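PDB 5XIO: proline-tRNA synthetase class II aaRS (Ybak RNA binding domain plus tRNA synthetase) from Cryptosporidium parvum, which probably charges tRNA(Pro) with L-proline at the expense of ATP, and is held here with the inhibitor halofuginone and an ATP analogue. Local coordinates for residues T137-W142 against R154-Q159; A428-D433 against K480-D485; Q290-P295 against K344-R349. All coordinates share one frame; numbering follows the deposited sequence.

In the fold
All three contacts are largely buried, but each belongs to a different part of the synthetase. Interaction 1 pairs two antiparallel strands of the class II catalytic core, closest to the centre of the chain, where side chains reach both halofuginone and the nucleotide analogue. Interaction 2 joins a strand end to a loop in the C-terminal domain, and its chemistry is that of cysteine sulfurs on zinc. Interaction 3 is a parallel strand pairing in the anticodon-binding domain, made of main-chain bonds and aliphatic packing. The centres of interactions 2 and 3 are about 51 Å apart, on opposite sides of the chain's centre, with interaction 1 touching neither.

Interaction 1: residues T137-W142 against R154-Q159; sequences TSIVRW and REFLWQ. With ANP (phosphoaminophosphonic acid-adenylate ester), chain E; HFG (7-bromo-6-chloro-3-{3-[(2R,3S)-3-hydroxypiperidin-2-yl]-2-oxopropyl}quinazolin-4(3H)-one), chain C.
I139 meets two aromatic rings of the neighbouring strand at once, F156 and W158. Strands 131-140 and 155-165 run antiparallel as motif 2 of the class II synthetases, and T137, I139, F156 and W158 share one face of the pair. CB of I139 sits over the F156 ring, 4.0 Å from its centroid. CG1, set anti to the carbonyl carbon (chi1 -69°), lies over the five-membered ring of W158 instead, 3.5 Å from that centroid, and CD1 runs out past the rim of the indole, near NE1 and CZ2. F156 gives its opposite face to the adenine of ANP, with CD2 3.4 Å from ANP N1.

The guanidinium of R141 comes in at the edge of the F156 ring. One of its own faces looks at F156 CZ, the other at halofuginone, where NH1 is 3.2 Å from HFG N1. NH2 donates to O1A of the ANP alpha-phosphate at 3.2 Å, NH1 adds a weak bond to the same oxygen, and NE is tied to the carbonyl of P109.

On the other face of the strands, S138 OG donates to E155 OE2 (3.1 Å). Y66 and the backbone N of I69, both of the second subunit, also hold this carboxylate. Past the strand end, R154 lies over the W142 indole in a cation-pi contact, planes 32° apart, with NH1 3.4 Å from CE2.

R141 therefore bridges both ligands: one flat face lies against halofuginone N1, while its NH groups hold the alpha-phosphate, whose charge its own probably offsets.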
loop_
_atom_site.group_PDB
_atom_site.type_symbol
_atom_site.label_atom_id
_atom_site.label_comp_id
_atom_site.label_asym_id
_atom_site.label_seq_id
_atom_site.Cartn_x
_atom_site.Cartn_y
_atom_site.Cartn_z
ATOM N N THR A 137 -2.408 -6.072 0.784
ATOM C CA THR A 137 -1.207 -6.936 0.654
ATOM C C THR A 137 -1.139 -7.529 -0.784
ATOM O O THR A 137 -2.032 -7.354 -1.604
ATOM C CB THR A 137 -1.228 -8.139 1.666
ATOM O OG1 THR A 137 -2.244 -9.085 1.308
ATOM C CG2 THR A 137 -1.640 -7.744 3.109
ATOM N N SER A 138 -0.072 -8.257 -1.055
ATOM C CA SER A 138 -0.020 -9.068 -2.186
ATOM C C SER A 138 -0.144 -10.479 -1.739
ATOM O O SER A 138 0.093 -10.799 -0.606
ATOM C CB SER A 138 1.239 -8.832 -3.007
ATOM O OG SER A 138 2.370 -9.485 -2.511
ATOM N N ILE A 139 -0.544 -11.288 -2.698
ATOM C CA ILE A 139 -0.898 -12.672 -2.585
ATOM C C ILE A 139 -0.227 -13.414 -3.790
ATOM O O ILE A 139 -0.164 -12.874 -4.954
ATOM C CB ILE A 139 -2.380 -12.791 -2.702
ATOM C CG1 ILE A 139 -3.061 -12.204 -1.496
ATOM C CG2 ILE A 139 -2.795 -14.220 -2.837
ATOM C CD1 ILE A 139 -2.998 -13.064 -0.230
ATOM N N VAL A 140 0.316 -14.606 -3.477
ATOM C CA VAL A 140 0.793 -15.540 -4.465
ATOM C C VAL A 140 0.044 -16.819 -4.445
ATOM O O VAL A 140 -0.159 -17.403 -3.378
ATOM C CB VAL A 140 2.247 -15.900 -4.224
ATOM C CG1 VAL A 140 2.711 -16.992 -5.201
ATOM C CG2 VAL A 140 3.114 -14.652 -4.365
ATOM N N ARG A 141 -0.350 -17.273 -5.629
ATOM C CA ARG A 141 -0.955 -18.613 -5.823
ATOM C C ARG A 141 -0.495 -19.202 -7.116
ATOM O O ARG A 141 -0.533 -18.568 -8.157
ATOM C CB ARG A 141 -2.477 -18.553 -5.846
ATOM C CG ARG A 141 -3.086 -18.205 -4.498
ATOM C CD ARG A 141 -4.571 -17.988 -4.623
ATOM N NE ARG A 141 -5.147 -17.336 -3.459
ATOM C CZ ARG A 141 -6.443 -17.008 -3.352
ATOM N NH1 ARG A 141 -7.281 -17.224 -4.347
ATOM N NH2 ARG A 141 -6.920 -16.459 -2.243
ATOM N N TRP A 142 -0.064 -20.440 -7.071
ATOM C CA TRP A 142 0.507 -21.054 -8.272
ATOM C C TRP A 142 -0.621 -21.612 -9.092
ATOM O O TRP A 142 -0.954 -22.781 -8.930
ATOM C CB TRP A 142 1.484 -22.174 -7.921
ATOM C CG TRP A 142 2.686 -22.119 -8.766
ATOM C CD1 TRP A 142 2.992 -22.901 -9.858
ATOM C CD2 TRP A 142 3.738 -21.188 -8.626
ATOM N NE1 TRP A 142 4.181 -22.516 -10.371
ATOM C CE2 TRP A 142 4.672 -21.468 -9.643
ATOM C CE3 TRP A 142 3.995 -20.145 -7.723
ATOM C CZ2 TRP A 142 5.843 -20.742 -9.797
ATOM C CZ3 TRP A 142 5.156 -19.418 -7.873
ATOM C CH2 TRP A 142 6.076 -19.727 -8.905
ATOM N N ARG A 154 -0.544 -14.844 -11.048
ATOM C CA ARG A 154 0.163 -15.646 -10.035
ATOM C C ARG A 154 0.353 -14.814 -8.766
ATOM O O ARG A 154 0.171 -15.305 -7.683
ATOM C CB ARG A 154 1.574 -16.068 -10.460
ATOM C CG ARG A 154 1.732 -17.055 -11.605
ATOM C CD ARG A 154 1.509 -18.499 -11.191
ATOM N NE ARG A 154 1.536 -19.380 -12.349
ATOM C CZ ARG A 154 2.656 -19.846 -12.894
ATOM N NH1 ARG A 154 3.863 -19.551 -12.386
ATOM N NH2 ARG A 154 2.562 -20.622 -13.953
ATOM N N GLU A 155 0.825 -13.581 -8.938
ATOM C CA GLU A 155 0.832 -12.591 -7.896
ATOM C C GLU A 155 -0.284 -11.637 -8.252
ATOM O O GLU A 155 -0.404 -11.218 -9.416
ATOM C CB GLU A 155 2.162 -11.823 -7.832
ATOM C CG GLU A 155 2.154 -10.928 -6.608
ATOM C CD GLU A 155 3.303 -9.969 -6.451
ATOM O OE1 GLU A 155 4.208 -9.908 -7.317
ATOM O OE2 GLU A 155 3.275 -9.234 -5.444
ATOM N N PHE A 156 -1.117 -11.303 -7.275
ATOM C CA PHE A 156 -2.100 -10.231 -7.417
ATOM C C PHE A 156 -2.130 -9.357 -6.205
ATOM O O PHE A 156 -1.574 -9.741 -5.141
ATOM C CB PHE A 156 -3.494 -10.761 -7.752
ATOM C CG PHE A 156 -4.052 -11.790 -6.794
ATOM C CD1 PHE A 156 -4.688 -11.416 -5.637
ATOM C CD2 PHE A 156 -4.040 -13.107 -7.112
ATOM C CE1 PHE A 156 -5.270 -12.333 -4.824
ATOM C CE2 PHE A 156 -4.574 -14.050 -6.254
ATOM C CZ PHE A 156 -5.172 -13.659 -5.114
ATOM N N LEU A 157 -2.755 -8.185 -6.313
ATOM C CA LEU A 157 -2.963 -7.326 -5.102
ATOM C C LEU A 157 -4.378 -7.375 -4.606
ATOM O O LEU A 157 -5.300 -7.463 -5.421
ATOM C CB LEU A 157 -2.635 -5.872 -5.385
ATOM C CG LEU A 157 -1.259 -5.584 -5.942
ATOM C CD1 LEU A 157 -1.110 -4.141 -6.259
ATOM C CD2 LEU A 157 -0.188 -5.997 -4.922
ATOM N N TRP A 158 -4.579 -7.304 -3.277
ATOM C CA TRP A 158 -5.959 -7.278 -2.739
ATOM C C TRP A 158 -6.091 -6.590 -1.386
ATOM O O TRP A 158 -5.104 -6.163 -0.777
ATOM C CB TRP A 158 -6.516 -8.705 -2.649
ATOM C CG TRP A 158 -6.116 -9.573 -1.425
ATOM C CD1 TRP A 158 -5.182 -9.319 -0.455
ATOM C CD2 TRP A 158 -6.653 -10.864 -1.108
ATOM N NE1 TRP A 158 -5.072 -10.398 0.436
ATOM C CE2 TRP A 158 -5.980 -11.342 0.067
ATOM C CE3 TRP A 158 -7.599 -11.677 -1.724
ATOM C CZ2 TRP A 158 -6.252 -12.561 0.637
ATOM C CZ3 TRP A 158 -7.868 -12.883 -1.157
ATOM C CH2 TRP A 158 -7.208 -13.324 0.038
ATOM N N GLN A 159 -7.311 -6.476 -0.912
ATOM C CA GLN A 159 -7.523 -6.335 0.527
ATOM C C GLN A 159 -8.216 -7.607 1.009
ATOM O O GLN A 159 -8.911 -8.226 0.256
ATOM C CB GLN A 159 -8.305 -5.057 0.902
ATOM C CG GLN A 159 -9.631 -4.879 0.184
ATOM C CD GLN A 159 -10.749 -5.719 0.673
ATOM O OE1 GLN A 159 -11.640 -6.065 -0.122
ATOM N NE2 GLN A 159 -10.798 -6.001 2.014
HETATM P PG ANP E . -11.850 -18.054 -8.036
HETATM O O1G ANP E . -12.467 -17.065 -8.895
HETATM O O2G ANP E . -12.056 -19.491 -8.590
HETATM O O3G ANP E . -10.324 -17.847 -7.986
HETATM P PB ANP E . -11.583 -18.317 -5.356
HETATM O O1B ANP E . -10.303 -19.065 -5.754
HETATM O O2B ANP E . -12.252 -18.961 -4.264
HETATM N N3B ANP E . -12.535 -17.902 -6.560
HETATM P PA ANP E . -11.167 -16.218 -3.352
HETATM O O1A ANP E . -10.110 -16.737 -2.536
HETATM O O2A ANP E . -12.522 -16.293 -2.850
HETATM O O3A ANP E . -11.101 -16.908 -4.784
HETATM O "O5'" ANP E . -10.806 -14.726 -3.695
HETATM C "C5'" ANP E . -11.793 -13.709 -3.811
HETATM C "C4'" ANP E . -11.625 -12.871 -5.085
HETATM O "O4'" ANP E . -10.272 -12.870 -5.552
HETATM C "C3'" ANP E . -12.371 -13.636 -6.153
HETATM O "O3'" ANP E . -13.776 -13.339 -6.084
HETATM C "C2'" ANP E . -11.750 -13.150 -7.449
HETATM O "O2'" ANP E . -12.400 -11.962 -7.933
HETATM C "C1'" ANP E . -10.327 -12.785 -7.003
HETATM N N9 ANP E . -9.312 -13.716 -7.534
HETATM C C8 ANP E . -9.172 -15.041 -7.242
HETATM N N7 ANP E . -8.127 -15.629 -7.814
HETATM C C5 ANP E . -7.532 -14.573 -8.488
HETATM C C6 ANP E . -6.379 -14.490 -9.288
HETATM N N6 ANP E . -5.615 -15.546 -9.551
HETATM N N1 ANP E . -6.035 -13.315 -9.827
HETATM C C2 ANP E . -6.793 -12.260 -9.582
HETATM N N3 ANP E . -7.897 -12.220 -8.850
HETATM C C4 ANP E . -8.239 -13.395 -8.305
HETATM O "O4'" HFG C . -9.181 -17.090 0.298
HETATM C C21 HFG C . -10.162 -17.750 0.521
HETATM C "C3'" HFG C . -11.240 -17.312 1.503
HETATM C "C2'" HFG C . -11.175 -15.814 1.804
HETATM N "N1'" HFG C . -10.006 -15.456 2.591
HETATM C "C6'" HFG C . -10.074 -14.059 3.014
HETATM C "C5'" HFG C . -10.222 -13.116 1.831
HETATM C "C4'" HFG C . -11.399 -13.524 0.962
HETATM C C39 HFG C . -11.252 -14.969 0.553
HETATM O "O7'" HFG C . -12.372 -15.345 -0.228
HETATM C "C1'" HFG C . -10.405 -19.103 -0.148
HETATM N N3 HFG C . -9.153 -19.629 -0.702
HETATM C C4 HFG C . -8.310 -20.336 0.134
HETATM O O11 HFG C . -8.558 -20.494 1.297
HETATM C C10 HFG C . -7.076 -20.803 -0.500
HETATM C C5 HFG C . -6.128 -21.509 0.226
HETATM C C2 HFG C . -8.855 -19.457 -1.996
HETATM N N1 HFG C . -7.799 -19.854 -2.590
HETATM C C9 HFG C . -6.862 -20.550 -1.843
HETATM C C8 HFG C . -5.703 -20.993 -2.457
HETATM C C7 HFG C . -4.744 -21.703 -1.749
HETATM BR BR1 HFG C . -3.171 -22.247 -2.655
HETATM C C6 HFG C . -4.964 -21.957 -0.390
HETATM CL CL1 HFG C . -3.826 -22.827 0.534
#

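Interaction 2: residues A428-D433 against K480-D485; sequences APWCED and KCFFCD. With ZN (zinc ion), chain D.
The thiolate sulfur of C481 is gripped from several sides: it binds the zinc ion at 2.1 Å, and the backbone N-H groups of C431 and C484 both point to it in weak bonds, the first of them from across the contact. This is the zinc site of the C-terminal domain of prolyl-tRNA synthetase. C431, just past the end of strand 425-430, contributes its sulfur at 2.2 Å, and C436 of helix 434-446 is the third cysteine on the metal. C481 and C431 approach from the two segments with their sulfurs 3.7 Å apart, so the metal clamps the loop to the strand end. C481 SG stands anti to its own nitrogen (chi1 -171°), which turns it inward to the ion. C484, in the same CFFC sequence, is modelled with its CB implausibly near the zinc, so its placement is doubtful; as built, its sulfur is 3.7 Å from the ion and does not bind it.

Beside the metal the loop also joins the strand through its backbone. F482 N donates to P429 O at 3.1 Å, and the donor lies above the carbonyl plane, 35° out of it. The F482 ring is sandwiched between methyl and methylene groups: A428 CB stands over one face, 3.9 Å from the centroid, and F483 CB over the opposite one. F494 of strand 490-495 packs against both F482 and W430, meeting the indole edge-to-face.

W430 reaches the metal site with the edge of its indole: CD1 is 3.4 Å from C481 SG, near the ring plane.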
loop_
_atom_site.group_PDB
_atom_site.type_symbol
_atom_site.label_atom_id
_atom_site.label_comp_id
_atom_site.label_asym_id
_atom_site.label_seq_id
_atom_site.Cartn_x
_atom_site.Cartn_y
_atom_site.Cartn_z
ATOM N N ALA A 428 -32.873 -19.821 -14.566
ATOM C CA ALA A 428 -33.664 -21.030 -14.595
ATOM C C ALA A 428 -34.093 -21.433 -13.162
ATOM O O ALA A 428 -33.335 -21.251 -12.215
ATOM C CB ALA A 428 -32.879 -22.144 -15.275
ATOM N N PRO A 429 -35.316 -21.960 -12.999
ATOM C CA PRO A 429 -35.728 -22.416 -11.676
ATOM C C PRO A 429 -34.939 -23.704 -11.359
ATOM O O PRO A 429 -34.616 -24.444 -12.295
ATOM C CB PRO A 429 -37.195 -22.722 -11.879
ATOM C CG PRO A 429 -37.321 -23.125 -13.321
ATOM C CD PRO A 429 -36.235 -22.416 -14.055
ATOM N N TRP A 430 -34.585 -23.926 -10.097
ATOM C CA TRP A 430 -33.571 -24.902 -9.751
ATOM C C TRP A 430 -33.762 -25.363 -8.320
ATOM O O TRP A 430 -34.216 -24.627 -7.461
ATOM C CB TRP A 430 -32.188 -24.280 -9.884
ATOM C CG TRP A 430 -31.051 -25.277 -9.727
ATOM C CD1 TRP A 430 -30.990 -26.494 -10.275
ATOM C CD2 TRP A 430 -29.846 -25.131 -8.950
ATOM N NE1 TRP A 430 -29.855 -27.137 -9.881
ATOM C CE2 TRP A 430 -29.134 -26.316 -9.069
ATOM C CE3 TRP A 430 -29.313 -24.116 -8.182
ATOM C CZ2 TRP A 430 -27.906 -26.514 -8.468
ATOM C CZ3 TRP A 430 -28.075 -24.308 -7.603
ATOM C CH2 TRP A 430 -27.406 -25.500 -7.717
ATOM N N CYS A 431 -33.377 -26.607 -8.090
ATOM C CA CYS A 431 -33.566 -27.331 -6.872
ATOM C C CYS A 431 -32.357 -27.100 -5.920
ATOM O O CYS A 431 -32.477 -27.318 -4.723
ATOM C CB CYS A 431 -33.706 -28.808 -7.278
ATOM S SG CYS A 431 -32.180 -29.725 -7.729
ATOM N N GLU A 432 -31.198 -26.685 -6.458
ATOM C CA GLU A 432 -30.010 -26.280 -5.646
ATOM C C GLU A 432 -29.235 -27.459 -4.999
ATOM O O GLU A 432 -28.214 -27.243 -4.341
ATOM C CB GLU A 432 -30.310 -25.209 -4.552
ATOM C CG GLU A 432 -30.778 -23.851 -5.046
ATOM C CD GLU A 432 -31.485 -22.926 -4.005
ATOM O OE1 GLU A 432 -31.361 -23.077 -2.754
ATOM O OE2 GLU A 432 -32.134 -21.963 -4.483
ATOM N N ASP A 433 -29.657 -28.692 -5.221
ATOM C CA ASP A 433 -28.832 -29.817 -4.817
ATOM C C ASP A 433 -27.455 -29.881 -5.534
ATOM O O ASP A 433 -27.308 -29.647 -6.729
ATOM C CB ASP A 433 -29.558 -31.146 -4.992
ATOM C CG ASP A 433 -30.751 -31.282 -4.084
ATOM O OD1 ASP A 433 -30.875 -30.536 -3.070
ATOM O OD2 ASP A 433 -31.581 -32.155 -4.395
ATOM N N LYS A 480 -41.070 -27.031 -11.400
ATOM C CA LYS A 480 -39.986 -28.038 -11.366
ATOM C C LYS A 480 -38.591 -27.485 -11.663
ATOM O O LYS A 480 -38.460 -26.543 -12.443
ATOM C CB LYS A 480 -40.253 -29.175 -12.351
ATOM C CG LYS A 480 -41.037 -30.336 -11.761
ATOM C CD LYS A 480 -41.290 -31.412 -12.829
ATOM C CE LYS A 480 -42.700 -32.001 -12.712
ATOM N NZ LYS A 480 -43.274 -32.370 -14.036
ATOM N N CYS A 481 -37.569 -28.092 -11.031
ATOM C CA CYS A 481 -36.173 -27.939 -11.494
ATOM C C CYS A 481 -36.122 -27.972 -13.067
ATOM O O CYS A 481 -36.850 -28.672 -13.725
ATOM C CB CYS A 481 -35.230 -28.987 -10.812
ATOM S SG CYS A 481 -33.430 -28.765 -11.075
ATOM N N PHE A 482 -35.282 -27.166 -13.683
ATOM C CA PHE A 482 -35.166 -27.198 -15.148
ATOM C C PHE A 482 -34.428 -28.426 -15.665
ATOM O O PHE A 482 -34.511 -28.720 -16.856
ATOM C CB PHE A 482 -34.534 -25.915 -15.650
ATOM C CG PHE A 482 -33.041 -25.858 -15.491
ATOM C CD1 PHE A 482 -32.440 -25.903 -14.205
ATOM C CD2 PHE A 482 -32.234 -25.737 -16.621
ATOM C CE1 PHE A 482 -31.068 -25.885 -14.059
ATOM C CE2 PHE A 482 -30.878 -25.726 -16.486
ATOM C CZ PHE A 482 -30.289 -25.805 -15.209
ATOM N N PHE A 483 -33.767 -29.136 -14.743
ATOM C CA PHE A 483 -32.916 -30.326 -14.986
ATOM C C PHE A 483 -33.349 -31.614 -14.167
ATOM O O PHE A 483 -33.758 -32.608 -14.751
ATOM C CB PHE A 483 -31.458 -29.909 -14.631
ATOM C CG PHE A 483 -30.421 -30.886 -15.075
ATOM C CD1 PHE A 483 -29.934 -30.858 -16.386
ATOM C CD2 PHE A 483 -29.949 -31.842 -14.216
ATOM C CE1 PHE A 483 -28.985 -31.776 -16.816
ATOM C CE2 PHE A 483 -29.009 -32.764 -14.635
ATOM C CZ PHE A 483 -28.518 -32.732 -15.944
ATOM N N CYS A 484 -33.246 -31.531 -12.845
ATOM C CA CYS A 484 -33.677 -32.626 -11.989
ATOM C C CYS A 484 -35.209 -32.735 -12.027
ATOM O O CYS A 484 -35.898 -31.903 -12.627
ATOM C CB CYS A 484 -33.197 -32.409 -10.553
ATOM S SG CYS A 484 -33.607 -33.756 -9.419
ATOM N N ASP A 485 -35.752 -33.758 -11.382
ATOM C CA ASP A 485 -37.210 -33.926 -11.389
ATOM C C ASP A 485 -37.893 -33.212 -10.193
ATOM O O ASP A 485 -39.131 -33.097 -10.133
ATOM C CB ASP A 485 -37.567 -35.432 -11.360
ATOM C CG ASP A 485 -38.655 -35.787 -12.362
ATOM O OD1 ASP A 485 -38.523 -35.358 -13.534
ATOM O OD2 ASP A 485 -39.635 -36.475 -11.980
HETATM ZN ZN ZN D . -32.398 -30.241 -9.900
#

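Interaction 3: residues Q290-P295 against K344-R349; sequences QVIIIP and KGVCLR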
loop_
_atom_site.group_PDB
_atom_site.type_symbol
_atom_site.label_atom_id
_atom_site.label_comp_id
_atom_site.label_asym_id
_atom_site.label_seq_id
_atom_site.Cartn_x
_atom_site.Cartn_y
_atom_site.Cartn_z
ATOM N N GLN A 290 -8.414 13.190 -17.550
ATOM C CA GLN A 290 -9.770 13.332 -18.100
ATOM C C GLN A 290 -9.902 14.227 -19.364
ATOM O O GLN A 290 -10.773 14.002 -20.241
ATOM C CB GLN A 290 -10.653 13.898 -17.040
ATOM C CG GLN A 290 -10.665 13.032 -15.769
ATOM C CD GLN A 290 -11.342 13.711 -14.619
ATOM O OE1 GLN A 290 -11.093 14.886 -14.386
ATOM N NE2 GLN A 290 -12.153 12.975 -13.855
ATOM N N VAL A 291 -9.049 15.251 -19.429
ATOM C CA VAL A 291 -9.034 16.248 -20.524
ATOM C C VAL A 291 -7.599 16.466 -20.944
ATOM O O VAL A 291 -6.720 16.731 -20.069
ATOM C CB VAL A 291 -9.574 17.608 -20.085
ATOM C CG1 VAL A 291 -9.495 18.594 -21.249
ATOM C CG2 VAL A 291 -11.001 17.477 -19.563
ATOM N N ILE A 292 -7.374 16.289 -22.250
ATOM C CA ILE A 292 -6.144 16.650 -22.901
ATOM C C ILE A 292 -6.367 17.815 -23.915
ATOM O O ILE A 292 -7.271 17.789 -24.752
ATOM C CB ILE A 292 -5.526 15.461 -23.625
ATOM C CG1 ILE A 292 -4.065 15.768 -23.995
ATOM C CG2 ILE A 292 -6.324 15.075 -24.870
ATOM C CD1 ILE A 292 -3.107 15.850 -22.804
ATOM N N ILE A 293 -5.544 18.851 -23.809
ATOM C CA ILE A 293 -5.678 20.036 -24.639
ATOM C C ILE A 293 -4.638 19.972 -25.739
ATOM O O ILE A 293 -3.437 19.903 -25.461
ATOM C CB ILE A 293 -5.463 21.304 -23.816
ATOM C CG1 ILE A 293 -6.540 21.397 -22.736
ATOM C CG2 ILE A 293 -5.449 22.537 -24.733
ATOM C CD1 ILE A 293 -6.152 22.283 -21.570
ATOM N N ILE A 294 -5.097 19.969 -26.978
ATOM C CA ILE A 294 -4.188 19.905 -28.112
ATOM C C ILE A 294 -4.300 21.162 -28.976
ATOM O O ILE A 294 -5.287 21.328 -29.694
ATOM C CB ILE A 294 -4.480 18.696 -28.999
ATOM C CG1 ILE A 294 -4.373 17.418 -28.168
ATOM C CG2 ILE A 294 -3.523 18.661 -30.171
ATOM C CD1 ILE A 294 -4.825 16.199 -28.924
ATOM N N PRO A 295 -3.280 22.032 -28.915
ATOM C CA PRO A 295 -3.182 23.172 -29.836
ATOM C C PRO A 295 -2.721 22.741 -31.233
ATOM O O PRO A 295 -1.824 21.905 -31.326
ATOM C CB PRO A 295 -2.099 24.039 -29.183
ATOM C CG PRO A 295 -1.222 23.065 -28.430
ATOM C CD PRO A 295 -2.063 21.871 -28.086
ATOM N N LYS A 344 -5.232 5.629 -24.863
ATOM C CA LYS A 344 -5.051 5.675 -23.438
ATOM C C LYS A 344 -6.347 6.008 -22.740
ATOM O O LYS A 344 -6.344 6.303 -21.557
ATOM C CB LYS A 344 -3.951 6.714 -23.089
ATOM C CG LYS A 344 -2.554 6.346 -23.647
ATOM C CD LYS A 344 -1.503 7.427 -23.360
ATOM C CE LYS A 344 -1.134 7.489 -21.872
ATOM N NZ LYS A 344 -0.374 6.268 -21.485
ATOM N N GLY A 345 -7.447 6.046 -23.486
ATOM C CA GLY A 345 -8.756 6.336 -22.906
ATOM C C GLY A 345 -9.021 7.689 -22.257
ATOM O O GLY A 345 -9.788 7.766 -21.260
ATOM N N VAL A 346 -8.448 8.771 -22.804
ATOM C CA VAL A 346 -8.783 10.123 -22.263
ATOM C C VAL A 346 -10.221 10.553 -22.664
ATOM O O VAL A 346 -10.560 10.586 -23.840
ATOM C CB VAL A 346 -7.745 11.185 -22.684
ATOM C CG1 VAL A 346 -8.073 12.554 -22.141
ATOM C CG2 VAL A 346 -6.352 10.763 -22.247
ATOM N N CYS A 347 -11.042 10.881 -21.671
ATOM C CA CYS A 347 -12.445 11.204 -21.865
ATOM C C CYS A 347 -12.772 12.325 -22.894
ATOM O O CYS A 347 -13.623 12.146 -23.786
ATOM C CB CYS A 347 -13.023 11.578 -20.493
ATOM S SG CYS A 347 -12.528 10.415 -19.149
ATOM N N LEU A 348 -12.115 13.477 -22.725
ATOM C CA LEU A 348 -12.363 14.649 -23.515
ATOM C C LEU A 348 -11.081 15.111 -24.155
ATOM O O LEU A 348 -10.072 15.250 -23.471
ATOM C CB LEU A 348 -12.902 15.786 -22.665
ATOM C CG LEU A 348 -14.219 15.573 -21.924
ATOM C CD1 LEU A 348 -14.525 16.813 -21.129
ATOM C CD2 LEU A 348 -15.397 15.246 -22.812
ATOM N N ARG A 349 -11.183 15.524 -25.420
ATOM C CA ARG A 349 -10.050 16.051 -26.184
ATOM C C ARG A 349 -10.332 17.433 -26.818
ATOM O O ARG A 349 -10.984 17.529 -27.856
ATOM C CB ARG A 349 -9.625 15.056 -27.265
ATOM C CG ARG A 349 -9.010 15.702 -28.495
ATOM C CD ARG A 349 -8.644 14.661 -29.542
ATOM N NE ARG A 349 -9.529 14.718 -30.702
ATOM C CZ ARG A 349 -9.946 13.651 -31.374
ATOM N NH1 ARG A 349 -9.561 12.437 -31.003
ATOM N NH2 ARG A 349 -10.751 13.796 -32.418
#
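This is a parallel strand pairing within the mixed sheet of the anticodon-binding domain: strand 291-295 lies between strands 324-326 and 348-352, and the contact is with the start of the latter. The 344-349 segment arrives from helix 334-343, which ends in a Schellman motif with G345, at positive phi, as its C' residue. Two backbone bonds then set the register. L348 N donates to Q290 O at 2.9 Å, and L348 O in turn receives I292 N at 3.1 Å, so L348 uses both its polar backbone atoms on one neighbour.

Side chains pack on both faces. V291 and L348 meet on one, crossing at an angle, with CG2 of V291 3.9 Å from CD1 of L348; I384 and L388 of helix 377-405 close over L348 there, and L317 of helix 306-319 over V291. I292 and R349 occupy the other face. I292 CG2, between the backbone nitrogen and carbonyl carbon, comes 4.1 Å from CB of R349 and equally close to CG1 of V346. That same V346 methyl also rests against the backbone of Q290, 3.6 Å from its O.

The R349 side chain runs on as an aliphatic arm, its CD 4.2 Å from CD1 of I294. It bends at chi3 (109°), and the guanidinium is taken up by salt bridges to E342 and E351 and by the ring of Y338.

Across the pair, then, the hydrogen bonds are all main-chain and the side chains meet through carbon: backbone bonds and apolar packing hold the two strands, and the charge of R349 is balanced outside the two segments.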